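Local coordinates for protein AgaA (Rhizobium radiobacter, PDB 6HLX) that binds the opine agropinic acid as the periplasmic solute-binding protein of an ABC transporter, delivering it for import into the bacterium, at residues 238-243 and 446-451; 324-329 and 353-358; 385-390 and 431-436. All blocks are in the same frame, centred on the assembly; numbering follows the deposited sequence.

Contact 1 of 3, residues 238-243 and 446-451; sequences GPFMGL and LVYFMW
Met241 faces both Phe449 and Met450 across two antiparallel strands, 240-243 and 446-451, a classic beta bulge in the mixed sheet of one lobe of this periplasmic binding protein. The Met241 carbonyl oxygen takes two backbone N-H groups: Phe449 N at 2.8 Å, and Met450 N through a weak bond. Met241 N in turn gives a 2.9 Å bond to Met450 O. Beyond the bulge the register has moved by one residue, and Leu243 N donates to Val447 O.

On one face of the sheet the rings of Phe240 and Tyr448 meet in a T-shaped (edge-to-face) pair, planes at 88° and centroids 5.2 Å apart, with the Tyr448 edge pointing at the Phe240 face. With CG placed between its own N and carbonyl carbon (chi1 46°), Phe240 turns that face to Tyr448 and its edge to Trp451, whose CZ3 lies 3.8 Å from Phe240 CD2. On the other face, in one of two Met450 conformers, the methionines run side by side, Met241 CB against Met450 CG, and the Met241 chain then bends away. At the far end of the strand pair, Leu243 CD1 rests at the edge of the Phe449 ring, 3.8 Å from Phe449 CE2.

Further out, Met377 of strand 374-379 touches both rings of the T-shaped pair, while helices 267-274 and 333-347 pack on the methionine face. The side chain of Met241 comes within about 5 Å of the bound agropinic acid. Tyr448 OH, at the end of its ring, is hydrogen-bonded to Tyr393 OH.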
ATOM      1  N   GLY A 238       0.221  -9.349  -7.365  1.00 26.46           N
ATOM      2  CA  GLY A 238       1.195  -8.443  -6.759  1.00 23.49           C
ATOM      3  C   GLY A 238       1.453  -8.546  -5.269  1.00 23.76           C
ATOM      4  O   GLY A 238       2.625  -8.532  -4.872  1.00 22.82           O
ATOM      5  N   PRO A 239       0.412  -8.605  -4.411  1.00 18.77           N
ATOM      6  CA  PRO A 239       0.681  -8.587  -2.963  1.00 18.16           C
ATOM      7  C   PRO A 239       1.153  -9.903  -2.393  1.00 20.88           C
ATOM      8  O   PRO A 239       0.990 -10.963  -3.000  1.00 20.12           O
ATOM      9  CB  PRO A 239      -0.666  -8.168  -2.330  1.00 19.26           C
ATOM     10  CG  PRO A 239      -1.579  -7.744  -3.517  1.00 22.53           C
ATOM     11  CD  PRO A 239      -1.048  -8.570  -4.674  1.00 19.83           C
ATOM     12  N   PHE A 240       1.721  -9.820  -1.194  1.00 19.01           N
ATOM     13  CA  PHE A 240       2.159 -11.001  -0.455  1.00 17.88           C
ATOM     14  C   PHE A 240       1.450 -11.011   0.918  1.00 22.25           C
ATOM     15  O   PHE A 240       0.970  -9.963   1.394  1.00 22.23           O
ATOM     16  CB  PHE A 240       3.698 -11.018  -0.273  1.00 19.30           C
ATOM     17  CG  PHE A 240       4.297  -9.695   0.165  1.00 19.87           C
ATOM     18  CD1 PHE A 240       4.163  -9.248   1.481  1.00 20.13           C
ATOM     19  CD2 PHE A 240       5.004  -8.902  -0.732  1.00 20.98           C
ATOM     20  CE1 PHE A 240       4.693  -8.008   1.877  1.00 21.56           C
ATOM     21  CE2 PHE A 240       5.553  -7.673  -0.327  1.00 21.77           C
ATOM     22  CZ  PHE A 240       5.385  -7.228   0.972  1.00 19.79           C
ATOM     23  N   MET A 241       1.412 -12.186   1.544  1.00 20.07           N
ATOM     24  CA  MET A 241       0.915 -12.399   2.910  1.00 18.42           C
ATOM     25  C   MET A 241       2.111 -12.776   3.767  1.00 21.67           C
ATOM     26  O   MET A 241       2.938 -13.589   3.355  1.00 22.03           O
ATOM     27  CB  MET A 241      -0.133 -13.534   2.999  1.00 20.02           C
ATOM     28  CG  MET A 241      -1.423 -13.244   2.228  1.00 22.53           C
ATOM     29  SD  MET A 241      -2.282 -11.758   2.761  1.00 23.45           S
ATOM     30  CE  MET A 241      -2.764 -12.228   4.397  1.00 22.23           C
ATOM     31  N   GLY A 242       2.165 -12.247   4.979  1.00 20.68           N
ATOM     32  CA  GLY A 242       3.266 -12.554   5.892  1.00 20.44           C
ATOM     33  C   GLY A 242       2.988 -12.026   7.279  1.00 21.88           C
ATOM     34  O   GLY A 242       1.824 -11.914   7.676  1.00 20.18           O
ATOM     35  N   LEU A 243       4.054 -11.723   8.037  1.00 18.97           N
ATOM     36  CA  LEU A 243       3.894 -11.202   9.391  1.00 19.14           C
ATOM     37  C   LEU A 243       4.847 -10.053   9.644  1.00 22.28           C
ATOM     38  O   LEU A 243       6.009 -10.113   9.230  1.00 21.89           O
ATOM     39  CB  LEU A 243       4.209 -12.316  10.423  1.00 19.74           C
ATOM     40  CG  LEU A 243       3.214 -13.484  10.530  1.00 22.87           C
ATOM     41  CD1 LEU A 243       3.836 -14.642  11.294  1.00 23.46           C
ATOM     42  CD2 LEU A 243       1.908 -13.040  11.254  1.00 23.34           C
ATOM     43  N   LEU A 446      10.962  -9.437   8.993  1.00 22.26           N
ATOM     44  CA  LEU A 446       9.693  -9.685   8.300  1.00 21.12           C
ATOM     45  C   LEU A 446       9.706 -11.151   7.880  1.00 22.78           C
ATOM     46  O   LEU A 446      10.747 -11.666   7.475  1.00 21.93           O
ATOM     47  CB  LEU A 446       9.537  -8.820   7.035  1.00 21.08           C
ATOM     48  CG  LEU A 446       9.188  -7.309   7.153  1.00 24.22           C
ATOM     49  CD1 LEU A 446       7.856  -7.064   7.892  1.00 23.89           C
ATOM     50  CD2 LEU A 446      10.322  -6.493   7.732  1.00 24.09           C
ATOM     51  N   VAL A 447       8.544 -11.801   7.943  1.00 20.44           N
ATOM     52  CA  VAL A 447       8.407 -13.193   7.506  1.00 20.11           C
ATOM     53  C   VAL A 447       7.340 -13.198   6.416  1.00 23.37           C
ATOM     54  O   VAL A 447       6.314 -12.500   6.542  1.00 22.44           O
ATOM     55  CB  VAL A 447       8.093 -14.134   8.695  1.00 23.19           C
ATOM     56  CG1 VAL A 447       7.480 -15.442   8.212  1.00 23.95           C
ATOM     57  CG2 VAL A 447       9.358 -14.398   9.523  1.00 22.68           C
ATOM     58  N   TYR A 448       7.583 -13.964   5.320  1.00 19.97           N
ATOM     59  CA  TYR A 448       6.654 -13.974   4.184  1.00 20.32           C
ATOM     60  C   TYR A 448       6.194 -15.395   3.906  1.00 25.18           C
ATOM     61  O   TYR A 448       7.005 -16.327   3.966  1.00 25.17           O
ATOM     62  CB  TYR A 448       7.350 -13.414   2.929  1.00 21.69           C
ATOM     63  CG  TYR A 448       8.002 -12.069   3.139  1.00 20.49           C
ATOM     64  CD1 TYR A 448       9.332 -11.973   3.545  1.00 21.56           C
ATOM     65  CD2 TYR A 448       7.313 -10.886   2.864  1.00 20.55           C
ATOM     66  CE1 TYR A 448       9.941 -10.732   3.740  1.00 22.67           C
ATOM     67  CE2 TYR A 448       7.920  -9.641   3.036  1.00 20.91           C
ATOM     68  CZ  TYR A 448       9.243  -9.574   3.451  1.00 25.26           C
ATOM     69  OH  TYR A 448       9.862  -8.362   3.610  1.00 23.36           O
ATOM     70  N   PHE A 449       4.906 -15.549   3.545  1.00 21.17           N
ATOM     71  CA  PHE A 449       4.358 -16.881   3.322  1.00 22.09           C
ATOM     72  C   PHE A 449       3.898 -17.172   1.925  1.00 23.88           C
ATOM     73  O   PHE A 449       4.059 -18.312   1.487  1.00 24.35           O
ATOM     74  CB  PHE A 449       3.190 -17.141   4.290  1.00 23.57           C
ATOM     75  CG  PHE A 449       3.619 -17.180   5.743  1.00 25.36           C
ATOM     76  CD1 PHE A 449       4.720 -17.932   6.141  1.00 28.44           C
ATOM     77  CD2 PHE A 449       2.930 -16.445   6.705  1.00 28.16           C
ATOM     78  CE1 PHE A 449       5.118 -17.965   7.492  1.00 30.25           C
ATOM     79  CE2 PHE A 449       3.326 -16.481   8.050  1.00 30.74           C
ATOM     80  CZ  PHE A 449       4.417 -17.232   8.427  1.00 29.21           C
ATOM     81  N   MET A 450       3.290 -16.187   1.230  1.00 20.76           N
ATOM     82  CA  MET A 450       2.749 -16.467  -0.097  0.50 20.77           C
ATOM     83  C   MET A 450       2.498 -15.220  -0.917  1.00 23.47           C
ATOM     84  O   MET A 450       2.321 -14.136  -0.344  1.00 21.22           O
ATOM     85  CB  MET A 450       1.407 -17.227   0.044  0.50 22.95           C
ATOM     86  CG  MET A 450       0.337 -16.422   0.770  0.50 25.74           C
ATOM     87  SD  MET A 450      -1.287 -17.166   0.747  0.50 29.57           S
ATOM     88  CE  MET A 450      -1.800 -16.787  -0.957  0.50 25.70           C
ATOM     89  N   TRP A 451       2.439 -15.389  -2.246  1.00 20.95           N
ATOM     90  CA  TRP A 451       2.049 -14.329  -3.184  1.00 20.38           C
ATOM     91  C   TRP A 451       0.554 -14.593  -3.377  1.00 25.30           C
ATOM     92  O   TRP A 451       0.146 -15.762  -3.561  1.00 25.89           O
ATOM     93  CB  TRP A 451       2.709 -14.511  -4.556  1.00 20.01           C
ATOM     94  CG  TRP A 451       4.178 -14.270  -4.558  1.00 21.62           C
ATOM     95  CD1 TRP A 451       5.159 -15.203  -4.715  1.00 25.19           C
ATOM     96  CD2 TRP A 451       4.842 -13.006  -4.389  1.00 21.31           C
ATOM     97  NE1 TRP A 451       6.397 -14.597  -4.685  1.00 24.81           N
ATOM     98  CE2 TRP A 451       6.230 -13.247  -4.505  1.00 24.69           C
ATOM     99  CE3 TRP A 451       4.393 -11.682  -4.220  1.00 22.64           C
ATOM    100  CZ2 TRP A 451       7.178 -12.226  -4.389  1.00 24.47           C
ATOM    101  CZ3 TRP A 451       5.335 -10.658  -4.141  1.00 23.23           C
ATOM    102  CH2 TRP A 451       6.711 -10.938  -4.216  1.00 23.80           C
TER

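Contact 2 of 3, residues 324-329 and 353-358; sequences VRLLAT and VKLDLP
Arg325 grips Asp356 side-on in a two-nitrogen salt bridge, NE to OD2 at 2.8 Å and NH2 to OD1 at 2.9 Å, each oxygen met on its syn side. The NE bond is nearly straight (170°) and lies in the guanidinium plane; the NH2 partner is somewhat further out of it. Guanidinium and carboxylate planes are turned only 25° from each other, while the two side chains cross at about a right angle. A bend at chi3 of Arg325 (72°) brings the group round to the acid. Lys354 CB lies over one guanidinium face, and the lysine chain then leads its ammonium away from the like charge.

Underneath, strands 324-327 and 353-356 pair in parallel: Val324 O, Lys354 O, Leu326 O and Asp356 O accept in turn from Lys354 N, Leu326 N, Asp356 N and Ala328 N. Past the strand ends, Thr329 OG1 donates to Pro358 O at 2.7 Å, in the carbonyl plane, and is also bonded to Gln331 N; beside it Ala328 CB meets Leu357 CD2 at 3.7 Å.

On the face away from the salt bridge the packing is aliphatic. Val353 CG1 presses on Leu326 CB at 3.6 Å, and Leu355 CD2 reaches Leu326 CD2.

These strands belong to a beta-alpha-beta unit whose helix 333-347 touches Leu355 on the aliphatic face and Ala328 past it. Strand 322-327 lies between outermost strand 351-356 and strand 374-379, and helix 360-369 packs on Leu327 and Thr329.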
ATOM      1  N   VAL A 324       1.050 -15.384  23.103  1.00 25.46           N
ATOM      2  CA  VAL A 324       1.142 -14.167  22.311  1.00 23.88           C
ATOM      3  C   VAL A 324      -0.219 -13.870  21.691  1.00 26.64           C
ATOM      4  O   VAL A 324      -1.026 -14.780  21.532  1.00 26.60           O
ATOM      5  CB  VAL A 324       2.261 -14.309  21.222  1.00 25.88           C
ATOM      6  CG1 VAL A 324       1.941 -15.413  20.222  1.00 25.79           C
ATOM      7  CG2 VAL A 324       2.563 -12.990  20.508  1.00 24.73           C
ATOM      8  N   ARG A 325      -0.437 -12.623  21.289  1.00 23.65           N
ATOM      9  CA  ARG A 325      -1.659 -12.235  20.604  1.00 22.29           C
ATOM     10  C   ARG A 325      -1.330 -11.849  19.173  1.00 25.76           C
ATOM     11  O   ARG A 325      -0.362 -11.122  18.949  1.00 24.68           O
ATOM     12  CB  ARG A 325      -2.338 -11.057  21.312  1.00 22.94           C
ATOM     13  CG  ARG A 325      -2.718 -11.347  22.776  1.00 30.52           C
ATOM     14  CD  ARG A 325      -3.777 -10.379  23.275  1.00 33.01           C
ATOM     15  NE  ARG A 325      -5.088 -10.649  22.679  1.00 31.89           N
ATOM     16  CZ  ARG A 325      -6.008 -11.455  23.203  1.00 48.94           C
ATOM     17  NH1 ARG A 325      -5.776 -12.086  24.349  1.00 38.81           N
ATOM     18  NH2 ARG A 325      -7.168 -11.637  22.584  1.00 38.83           N
ATOM     19  N   LEU A 326      -2.136 -12.323  18.213  1.00 21.71           N
ATOM     20  CA  LEU A 326      -1.981 -11.987  16.787  1.00 21.18           C
ATOM     21  C   LEU A 326      -3.106 -11.066  16.355  1.00 23.95           C
ATOM     22  O   LEU A 326      -4.287 -11.428  16.454  1.00 22.53           O
ATOM     23  CB  LEU A 326      -1.995 -13.255  15.926  1.00 21.30           C
ATOM     24  CG  LEU A 326      -1.957 -13.126  14.381  1.00 22.37           C
ATOM     25  CD1 LEU A 326      -0.677 -12.421  13.914  1.00 22.29           C
ATOM     26  CD2 LEU A 326      -2.039 -14.500  13.745  1.00 23.05           C
ATOM     27  N   LEU A 327      -2.723  -9.898  15.837  1.00 20.28           N
ATOM     28  CA  LEU A 327      -3.695  -8.926  15.326  1.00 19.96           C
ATOM     29  C   LEU A 327      -3.964  -9.175  13.851  1.00 22.90           C
ATOM     30  O   LEU A 327      -3.036  -9.196  13.031  1.00 21.89           O
ATOM     31  CB  LEU A 327      -3.184  -7.485  15.526  1.00 20.56           C
ATOM     32  CG  LEU A 327      -4.032  -6.356  14.920  1.00 23.97           C
ATOM     33  CD1 LEU A 327      -5.443  -6.285  15.562  1.00 23.38           C
ATOM     34  CD2 LEU A 327      -3.299  -5.021  14.992  1.00 22.76           C
ATOM     35  N   ALA A 328      -5.237  -9.278  13.493  1.00 19.44           N
ATOM     36  CA  ALA A 328      -5.619  -9.351  12.084  1.00 19.86           C
ATOM     37  C   ALA A 328      -6.978  -8.640  11.985  1.00 23.29           C
ATOM     38  O   ALA A 328      -7.166  -7.628  12.670  1.00 21.80           O
ATOM     39  CB  ALA A 328      -5.676 -10.810  11.599  1.00 21.24           C
ATOM     40  N   THR A 329      -7.896  -9.119  11.146  1.00 20.58           N
ATOM     41  CA  THR A 329      -9.227  -8.494  11.004  1.00 19.84           C
ATOM     42  C   THR A 329     -10.227  -9.554  10.605  1.00 23.53           C
ATOM     43  O   THR A 329      -9.857 -10.523   9.933  1.00 20.85           O
ATOM     44  CB  THR A 329      -9.194  -7.338   9.961  1.00 22.89           C
ATOM     45  OG1 THR A 329     -10.479  -6.677   9.890  1.00 21.25           O
ATOM     46  CG2 THR A 329      -8.780  -7.810   8.536  1.00 22.29           C
ATOM     47  N   VAL A 353      -1.285 -18.848  20.495  1.00 26.53           N
ATOM     48  CA  VAL A 353      -1.726 -17.600  19.876  1.00 24.49           C
ATOM     49  C   VAL A 353      -3.201 -17.336  20.179  1.00 29.35           C
ATOM     50  O   VAL A 353      -4.021 -18.220  19.953  1.00 30.02           O
ATOM     51  CB  VAL A 353      -1.501 -17.656  18.334  1.00 27.27           C
ATOM     52  CG1 VAL A 353      -2.034 -16.406  17.627  1.00 28.01           C
ATOM     53  CG2 VAL A 353      -0.035 -17.902  17.981  1.00 26.37           C
ATOM     54  N   LYS A 354      -3.528 -16.124  20.654  1.00 23.98           N
ATOM     55  CA  LYS A 354      -4.912 -15.647  20.817  1.00 24.20           C
ATOM     56  C   LYS A 354      -5.124 -14.620  19.699  1.00 26.65           C
ATOM     57  O   LYS A 354      -4.211 -13.846  19.399  1.00 26.82           O
ATOM     58  CB  LYS A 354      -5.133 -15.021  22.189  1.00 27.91           C
ATOM     59  CG  LYS A 354      -4.998 -16.091  23.287  1.00 34.59           C
ATOM     60  CD  LYS A 354      -5.571 -15.679  24.630  1.00 46.39           C
ATOM     61  CE  LYS A 354      -5.633 -16.844  25.603  1.00 55.86           C
ATOM     62  NZ  LYS A 354      -6.636 -17.871  25.198  1.00 60.36           N
ATOM     63  N   LEU A 355      -6.286 -14.649  19.045  1.00 23.14           N
ATOM     64  CA  LEU A 355      -6.551 -13.761  17.912  1.00 23.31           C
ATOM     65  C   LEU A 355      -7.348 -12.522  18.264  1.00 27.60           C
ATOM     66  O   LEU A 355      -8.349 -12.605  19.002  1.00 27.78           O
ATOM     67  CB  LEU A 355      -7.319 -14.518  16.807  1.00 23.33           C
ATOM     68  CG  LEU A 355      -6.679 -15.785  16.232  1.00 27.33           C
ATOM     69  CD1 LEU A 355      -7.561 -16.393  15.165  1.00 28.14           C
ATOM     70  CD2 LEU A 355      -5.280 -15.511  15.685  1.00 27.95           C
ATOM     71  N   ASP A 356      -6.952 -11.384  17.675  1.00 23.61           N
ATOM     72  CA  ASP A 356      -7.692 -10.131  17.782  1.00 22.27           C
ATOM     73  C   ASP A 356      -8.135  -9.820  16.368  1.00 24.57           C
ATOM     74  O   ASP A 356      -7.302  -9.573  15.502  1.00 24.77           O
ATOM     75  CB  ASP A 356      -6.839  -9.005  18.390  1.00 24.10           C
ATOM     76  CG  ASP A 356      -6.595  -9.264  19.869  1.00 34.32           C
ATOM     77  OD1 ASP A 356      -7.568  -9.565  20.587  1.00 34.68           O
ATOM     78  OD2 ASP A 356      -5.428  -9.197  20.296  1.00 34.20           O
ATOM     79  N   LEU A 357      -9.448  -9.896  16.125  1.00 20.52           N
ATOM     80  CA  LEU A 357     -10.041  -9.773  14.794  1.00 20.76           C
ATOM     81  C   LEU A 357     -11.079  -8.660  14.736  1.00 23.91           C
ATOM     82  O   LEU A 357     -12.249  -8.924  14.463  1.00 23.44           O
ATOM     83  CB  LEU A 357     -10.681 -11.119  14.398  1.00 21.21           C
ATOM     84  CG  LEU A 357      -9.745 -12.351  14.410  1.00 25.41           C
ATOM     85  CD1 LEU A 357     -10.518 -13.623  14.148  1.00 26.47           C
ATOM     86  CD2 LEU A 357      -8.558 -12.179  13.449  1.00 25.26           C
ATOM     87  N   PRO A 358     -10.675  -7.397  14.937  1.00 20.81           N
ATOM     88  CA  PRO A 358     -11.648  -6.295  14.832  1.00 21.34           C
ATOM     89  C   PRO A 358     -11.906  -5.931  13.374  1.00 23.80           C
ATOM     90  O   PRO A 358     -11.345  -6.557  12.470  1.00 21.39           O
ATOM     91  CB  PRO A 358     -10.922  -5.154  15.542  1.00 23.08           C
ATOM     92  CG  PRO A 358      -9.474  -5.376  15.180  1.00 24.93           C
ATOM     93  CD  PRO A 358      -9.309  -6.882  15.198  1.00 22.17           C
TER

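Contact 3 of 3, residues 385-390 and 431-436; sequences DADWLS and KIYDAF
Ala386 and Tyr433 bring a type I turn, Asp385 to Trp388, which leads into helix 388-393, against helix 426-443, their CA atoms 7.9 Å apart with no direct hydrogen bond between the segments. Ala386 CB sits over one face of the Tyr433 ring in a CH-pi contact, 3.8 Å from the ring centroid and 16° off the normal. Leu389 CD1 touches both rings obliquely, 3.7 Å from Phe436 CE2 and 3.9 Å from Tyr433 CD1. Phe436 holds its CG anti to the backbone N (chi1 156°), whereas that of Tyr433 is anti to the carbonyl carbon, and the two rings, one turn apart, both reach Leu389.

Within the turn, Asp385 OD2 caps Asp387 N at 2.8 Å, met from above the carboxylate plane. From the helix that follows, Ser390 OG donates back to Asp387 OD1. One water joins the segments, donating to Asp387 OD1 and accepting from Tyr433 OH at 2.6 Å.

Arg429 makes a salt bridge with Asp385 and a hydrogen bond with the Tyr433 hydroxyl; Arg421 makes a salt bridge with Asp387. Around the apolar centre, therefore, buried carboxylates are met by N-H, hydroxyl, water and arginine, which would probably favour their charged form.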
ATOM      1  N   ASP A 385      10.530   0.815  -7.318  1.00 21.01           N
ATOM      2  CA  ASP A 385      11.990   0.846  -7.316  1.00 19.32           C
ATOM      3  C   ASP A 385      12.381  -0.125  -6.195  1.00 22.30           C
ATOM      4  O   ASP A 385      11.621  -0.285  -5.218  1.00 20.17           O
ATOM      5  CB  ASP A 385      12.535   2.258  -6.998  1.00 19.74           C
ATOM      6  CG  ASP A 385      14.059   2.265  -6.919  1.00 23.31           C
ATOM      7  OD1 ASP A 385      14.710   2.233  -7.982  1.00 21.69           O
ATOM      8  OD2 ASP A 385      14.592   2.212  -5.794  1.00 22.88           O
ATOM      9  N   ALA A 386      13.609  -0.690  -6.265  1.00 18.75           N
ATOM     10  CA  ALA A 386      14.115  -1.620  -5.240  1.00 18.58           C
ATOM     11  C   ALA A 386      14.060  -1.010  -3.833  1.00 21.37           C
ATOM     12  O   ALA A 386      14.009  -1.757  -2.839  1.00 22.46           O
ATOM     13  CB  ALA A 386      15.543  -2.004  -5.552  1.00 19.99           C
ATOM     14  N   ASP A 387      14.104   0.341  -3.732  1.00 19.03           N
ATOM     15  CA  ASP A 387      14.060   1.007  -2.424  1.00 19.14           C
ATOM     16  C   ASP A 387      12.709   0.858  -1.704  1.00 22.09           C
ATOM     17  O   ASP A 387      12.566   1.338  -0.573  1.00 22.20           O
ATOM     18  CB  ASP A 387      14.499   2.480  -2.488  1.00 21.17           C
ATOM     19  CG  ASP A 387      14.752   3.072  -1.108  1.00 24.75           C
ATOM     20  OD1 ASP A 387      15.522   2.460  -0.331  1.00 23.63           O
ATOM     21  OD2 ASP A 387      14.121   4.100  -0.783  1.00 28.12           O
ATOM     22  N   TRP A 388      11.733   0.142  -2.311  1.00 18.84           N
ATOM     23  CA  TRP A 388      10.490  -0.174  -1.581  1.00 19.40           C
ATOM     24  C   TRP A 388      10.883  -0.892  -0.270  1.00 21.16           C
ATOM     25  O   TRP A 388      10.187  -0.797   0.736  1.00 21.00           O
ATOM     26  CB  TRP A 388       9.563  -1.089  -2.410  1.00 18.40           C
ATOM     27  CG  TRP A 388      10.037  -2.511  -2.614  1.00 19.14           C
ATOM     28  CD1 TRP A 388      10.733  -2.998  -3.686  1.00 22.12           C
ATOM     29  CD2 TRP A 388       9.716  -3.654  -1.789  1.00 19.03           C
ATOM     30  NE1 TRP A 388      10.908  -4.363  -3.560  1.00 21.26           N
ATOM     31  CE2 TRP A 388      10.269  -4.795  -2.418  1.00 22.65           C
ATOM     32  CE3 TRP A 388       9.006  -3.823  -0.576  1.00 19.75           C
ATOM     33  CZ2 TRP A 388      10.109  -6.098  -1.894  1.00 21.72           C
ATOM     34  CZ3 TRP A 388       8.867  -5.109  -0.047  1.00 20.67           C
ATOM     35  CH2 TRP A 388       9.439  -6.223  -0.687  1.00 21.32           C
ATOM     36  N   LEU A 389      12.034  -1.594  -0.285  1.00 17.82           N
ATOM     37  CA  LEU A 389      12.547  -2.311   0.885  1.00 17.62           C
ATOM     38  C   LEU A 389      12.777  -1.418   2.102  1.00 21.36           C
ATOM     39  O   LEU A 389      12.641  -1.900   3.233  1.00 21.17           O
ATOM     40  CB  LEU A 389      13.837  -3.063   0.509  1.00 18.61           C
ATOM     41  CG  LEU A 389      13.633  -4.209  -0.504  1.00 21.87           C
ATOM     42  CD1 LEU A 389      14.979  -4.617  -1.173  1.00 21.38           C
ATOM     43  CD2 LEU A 389      12.939  -5.420   0.178  1.00 23.12           C
ATOM     44  N   SER A 390      13.182  -0.133   1.895  1.00 20.42           N
ATOM     45  CA  SER A 390      13.465   0.740   3.055  1.00 20.10           C
ATOM     46  C   SER A 390      12.226   0.925   3.920  1.00 21.30           C
ATOM     47  O   SER A 390      12.322   0.955   5.143  1.00 20.25           O
ATOM     48  CB  SER A 390      13.956   2.110   2.612  1.00 22.82           C
ATOM     49  OG  SER A 390      15.336   2.058   2.307  1.00 27.18           O
ATOM     50  N   LYS A 431      24.430  -5.602  -6.567  1.00 27.06           N
ATOM     51  CA  LYS A 431      25.353  -6.219  -5.603  1.00 26.12           C
ATOM     52  C   LYS A 431      24.946  -5.826  -4.173  1.00 26.47           C
ATOM     53  O   LYS A 431      25.074  -6.623  -3.241  1.00 25.56           O
ATOM     54  CB  LYS A 431      26.790  -5.716  -5.833  1.00 29.11           C
ATOM     55  CG  LYS A 431      27.385  -6.045  -7.202  1.00 37.85           C
ATOM     56  CD  LYS A 431      28.827  -5.528  -7.251  1.00 45.09           C
ATOM     57  CE  LYS A 431      29.472  -5.645  -8.608  1.00 57.45           C
ATOM     58  NZ  LYS A 431      30.858  -5.107  -8.586  1.00 66.14           N
ATOM     59  N   ILE A 432      24.501  -4.571  -4.008  1.00 22.33           N
ATOM     60  CA  ILE A 432      24.079  -4.027  -2.719  1.00 21.18           C
ATOM     61  C   ILE A 432      22.810  -4.745  -2.245  1.00 24.54           C
ATOM     62  O   ILE A 432      22.758  -5.199  -1.104  1.00 23.72           O
ATOM     63  CB  ILE A 432      23.885  -2.490  -2.819  1.00 24.25           C
ATOM     64  CG1 ILE A 432      25.219  -1.783  -3.160  1.00 25.01           C
ATOM     65  CG2 ILE A 432      23.288  -1.944  -1.517  1.00 25.06           C
ATOM     66  CD1 ILE A 432      25.017  -0.406  -3.793  1.00 26.92           C
ATOM     67  N   TYR A 433      21.785  -4.824  -3.100  1.00 22.99           N
ATOM     68  CA  TYR A 433      20.533  -5.485  -2.700  1.00 21.70           C
ATOM     69  C   TYR A 433      20.735  -6.994  -2.467  1.00 25.51           C
ATOM     70  O   TYR A 433      20.081  -7.561  -1.586  1.00 24.72           O
ATOM     71  CB  TYR A 433      19.389  -5.172  -3.671  1.00 21.95           C
ATOM     72  CG  TYR A 433      19.004  -3.710  -3.587  1.00 21.74           C
ATOM     73  CD1 TYR A 433      18.343  -3.205  -2.464  1.00 22.29           C
ATOM     74  CD2 TYR A 433      19.378  -2.811  -4.583  1.00 22.58           C
ATOM     75  CE1 TYR A 433      18.023  -1.851  -2.358  1.00 21.25           C
ATOM     76  CE2 TYR A 433      19.058  -1.456  -4.493  1.00 22.83           C
ATOM     77  CZ  TYR A 433      18.394  -0.979  -3.371  1.00 24.28           C
ATOM     78  OH  TYR A 433      18.137   0.359  -3.241  1.00 22.11           O
ATOM     79  N   ASP A 434      21.663  -7.630  -3.216  1.00 22.71           N
ATOM     80  CA  ASP A 434      21.964  -9.049  -3.000  1.00 22.19           C
ATOM     81  C   ASP A 434      22.559  -9.261  -1.596  1.00 26.43           C
ATOM     82  O   ASP A 434      22.198 -10.226  -0.914  1.00 26.27           O
ATOM     83  CB  ASP A 434      22.929  -9.579  -4.068  1.00 23.99           C
ATOM     84  CG  ASP A 434      22.324  -9.768  -5.449  1.00 31.73           C
ATOM     85  OD1 ASP A 434      21.072  -9.899  -5.548  1.00 29.22           O
ATOM     86  OD2 ASP A 434      23.093  -9.780  -6.434  1.00 36.50           O
ATOM     87  N   ALA A 435      23.467  -8.355  -1.156  1.00 24.48           N
ATOM     88  CA  ALA A 435      24.043  -8.437   0.191  1.00 24.44           C
ATOM     89  C   ALA A 435      22.961  -8.129   1.245  1.00 26.47           C
ATOM     90  O   ALA A 435      22.919  -8.769   2.302  1.00 25.54           O
ATOM     91  CB  ALA A 435      25.223  -7.478   0.334  1.00 25.48           C
ATOM     92  N   PHE A 436      22.053  -7.184   0.931  1.00 22.02           N
ATOM     93  CA  PHE A 436      20.945  -6.829   1.836  1.00 20.88           C
ATOM     94  C   PHE A 436      20.074  -8.080   2.072  1.00 23.31           C
ATOM     95  O   PHE A 436      19.710  -8.367   3.212  1.00 22.61           O
ATOM     96  CB  PHE A 436      20.082  -5.687   1.239  1.00 20.90           C
ATOM     97  CG  PHE A 436      18.677  -5.690   1.812  1.00 21.34           C
ATOM     98  CD1 PHE A 436      18.412  -5.127   3.058  1.00 23.04           C
ATOM     99  CD2 PHE A 436      17.642  -6.337   1.150  1.00 22.82           C
ATOM    100  CE1 PHE A 436      17.132  -5.209   3.624  1.00 23.37           C
ATOM    101  CE2 PHE A 436      16.368  -6.438   1.729  1.00 24.52           C
ATOM    102  CZ  PHE A 436      16.121  -5.854   2.953  1.00 22.38           C
TER
HETATM  103  O   HOH W   1      17.779   1.024  -0.702  1.00 22.08           O

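Contacts 1 and 2 belong to the same mixed sheet: strand 374-379 runs between their strand pairs, and Leu243 CD2 touches Leu326 CD1 at 3.8 Å. Contact 1 is buried and aromatic, its antiparallel pairing broken by a bulge, whereas contact 2 is a regular parallel pair at the sheet's margin, with the charged side chains Arg325 and Lys354 exposed there. Contact 3 is also buried but joins a turn and the start of the helix after it to helix 426-443, through apolar packing and a bridging water. It meets contact 1 where Trp388 approaches Phe240, and helix 426-443 is followed in the chain by strand 446-451. Contacts 2 and 3 do not touch, their centres being about 31 Å apart.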